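Local coordinates for Thiol:disulfide interchange protein (Proteus mirabilis, PDB 4OD7) that probably acts as a periplasmic thiol-disulfide oxidoreductase of the DsbA type, introducing disulfide bonds into folding substrate proteins, at residues T144-N149 with A153-G158. The protein carries 1 engineered substitution. Sequence-based numbering, arbitrary orientation.
Sequences TDFQIN and AMVIDG
Ala153, at the start of strand 153-156, meets Ile148 through methyl groups alone: its CB lies 4.3 Å from Ile148 CG2, a loose apolar touch. Such a join shows how a connection leaving a helix can be held against a sheet without any hydrogen bond running between the two segments. Met154 and, after Val155, Ile156 point to the opposite face of the sheet and touch helix 172-187. Val155 itself returns to the connection and takes two partners at once. Its CG2 reaches Ile148 CD1 at 4.3 Å, while the rest of the isopropyl group fits against the rim of Phe146, with CB 3.7 Å from Phe146 CD1. With chi1 at -179°, CG1 is swung opposite the backbone N, and this places it in the plane of the ring, at its edge, 3.7 Å from CD1 and 3.9 Å from CE1 of Phe146. The valine therefore borders the phenyl group along CD1 and CE1 instead of stacking on a face. Beyond the strand, Gly158 brings bare backbone to the aromatic ring, its CA 4.0 Å from Phe146 CE1 in an oblique approach. On the facing segment, a Schellman motif ends helix 130-145: Gln147 takes a positive phi of 47°, and its N bonds to Thr144 O at 3.0 Å. Phe146 and Ile148, on either side of Gln147 in sequence, both point at the strand, and Val25 and Phe27 of strand 24-28 extend the apolar surface they meet. Strand 153-156 pairs antiparallel with 24-28, and helices pack on both faces of the sheet, as expected of the thioredoxin fold; here the link from a helix back into the central sheet closes over one of that sheet's two apolar faces in a DsbA-family protein.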
loop_
_atom_site.group_PDB
_atom_site.type_symbol
_atom_site.label_atom_id
_atom_site.label_comp_id
_atom_site.label_asym_id
_atom_site.label_seq_id
_atom_site.Cartn_x
_atom_site.Cartn_y
_atom_site.Cartn_z
ATOM N N THR A 144 -0.928 9.921 -8.968
ATOM C CA THR A 144 -1.512 10.673 -10.074
ATOM C C THR A 144 -1.898 9.809 -11.305
ATOM O O THR A 144 -3.035 9.853 -11.763
ATOM C CB THR A 144 -0.547 11.801 -10.503
ATOM O OG1 THR A 144 -0.448 12.739 -9.441
ATOM C CG2 THR A 144 -1.028 12.547 -11.718
ATOM N N ASP A 145 -0.981 8.989 -11.808
ATOM C CA ASP A 145 -1.193 8.287 -13.072
ATOM C C ASP A 145 -2.177 7.131 -12.959
ATOM O O ASP A 145 -2.750 6.685 -13.956
ATOM C CB ASP A 145 0.129 7.717 -13.631
ATOM C CG ASP A 145 1.206 8.765 -13.824
ATOM O OD1 ASP A 145 0.947 9.974 -13.693
ATOM O OD2 ASP A 145 2.318 8.370 -14.158
ATOM N N PHE A 146 -2.389 6.662 -11.746
ATOM C CA PHE A 146 -3.352 5.612 -11.512
ATOM C C PHE A 146 -4.678 6.202 -10.980
ATOM O O PHE A 146 -5.603 5.458 -10.670
ATOM C CB PHE A 146 -2.772 4.574 -10.550
ATOM C CG PHE A 146 -1.661 3.753 -11.129
ATOM C CD1 PHE A 146 -1.875 2.433 -11.447
ATOM C CD2 PHE A 146 -0.414 4.292 -11.364
ATOM C CE1 PHE A 146 -0.868 1.657 -11.989
ATOM C CE2 PHE A 146 0.588 3.527 -11.891
ATOM C CZ PHE A 146 0.355 2.203 -12.212
ATOM N N GLN A 147 -4.759 7.532 -10.911
ATOM C CA GLN A 147 -5.934 8.251 -10.408
ATOM C C GLN A 147 -6.476 7.701 -9.088
ATOM O O GLN A 147 -7.651 7.309 -8.985
ATOM C CB GLN A 147 -7.051 8.232 -11.459
ATOM N N ILE A 148 -5.617 7.673 -8.075
ATOM C CA ILE A 148 -5.976 7.104 -6.779
ATOM C C ILE A 148 -6.496 8.195 -5.906
ATOM O O ILE A 148 -5.776 9.135 -5.603
ATOM C CB ILE A 148 -4.791 6.421 -6.113
ATOM C CG1 ILE A 148 -4.188 5.394 -7.072
ATOM C CG2 ILE A 148 -5.198 5.812 -4.732
ATOM C CD1 ILE A 148 -5.162 4.357 -7.531
ATOM N N ASN A 149 -7.757 8.057 -5.520
ATOM C CA ASN A 149 -8.450 9.053 -4.725
ATOM C C ASN A 149 -8.853 8.510 -3.372
ATOM O O ASN A 149 -9.290 9.262 -2.528
ATOM C CB ASN A 149 -9.729 9.509 -5.447
ATOM C CG ASN A 149 -9.459 10.352 -6.677
ATOM O OD1 ASN A 149 -8.564 11.200 -6.693
ATOM N ND2 ASN A 149 -10.249 10.122 -7.722
ATOM N N ALA A 153 -6.113 0.625 -2.279
ATOM C CA ALA A 153 -6.436 0.438 -3.693
ATOM C C ALA A 153 -5.347 -0.393 -4.347
ATOM O O ALA A 153 -4.227 -0.297 -3.935
ATOM C CB ALA A 153 -6.564 1.769 -4.370
ATOM N N MET A 154 -5.671 -1.201 -5.355
ATOM C CA MET A 154 -4.665 -2.041 -6.043
ATOM C C MET A 154 -4.990 -2.025 -7.547
ATOM O O MET A 154 -6.155 -2.096 -7.945
ATOM C CB MET A 154 -4.676 -3.479 -5.474
ATOM C CG MET A 154 -3.550 -4.390 -5.874
ATOM S SD MET A 154 -3.717 -6.073 -5.242
ATOM C CE MET A 154 -3.445 -5.846 -3.503
ATOM N N VAL A 155 -3.981 -1.809 -8.375
ATOM C CA VAL A 155 -4.176 -1.772 -9.818
ATOM C C VAL A 155 -3.279 -2.808 -10.463
ATOM O O VAL A 155 -2.134 -2.971 -10.035
ATOM C CB VAL A 155 -3.920 -0.403 -10.373
ATOM C CG1 VAL A 155 -4.153 -0.404 -11.882
ATOM C CG2 VAL A 155 -4.849 0.577 -9.660
ATOM N N ILE A 156 -3.799 -3.545 -11.441
ATOM C CA ILE A 156 -3.031 -4.642 -12.020
ATOM C C ILE A 156 -2.701 -4.391 -13.484
ATOM O O ILE A 156 -3.558 -3.970 -14.234
ATOM C CB ILE A 156 -3.794 -5.939 -11.849
ATOM C CG1 ILE A 156 -3.918 -6.215 -10.347
ATOM C CG2 ILE A 156 -3.081 -7.077 -12.542
ATOM C CD1 ILE A 156 -4.885 -7.271 -10.001
ATOM N N ASP A 157 -1.438 -4.632 -13.855
ATOM C CA ASP A 157 -0.936 -4.413 -15.214
ATOM C C ASP A 157 -1.160 -2.995 -15.734
ATOM O O ASP A 157 -1.142 -2.755 -16.962
ATOM C CB ASP A 157 -1.552 -5.437 -16.164
ATOM C CG ASP A 157 -1.072 -6.843 -15.871
ATOM O OD1 ASP A 157 0.093 -6.987 -15.425
ATOM O OD2 ASP A 157 -1.863 -7.795 -16.054
ATOM N N GLY A 158 -1.294 -2.056 -14.796
ATOM C CA GLY A 158 -1.551 -0.664 -15.114
ATOM C C GLY A 158 -2.870 -0.443 -15.825
ATOM O O GLY A 158 -3.111 0.636 -16.357
#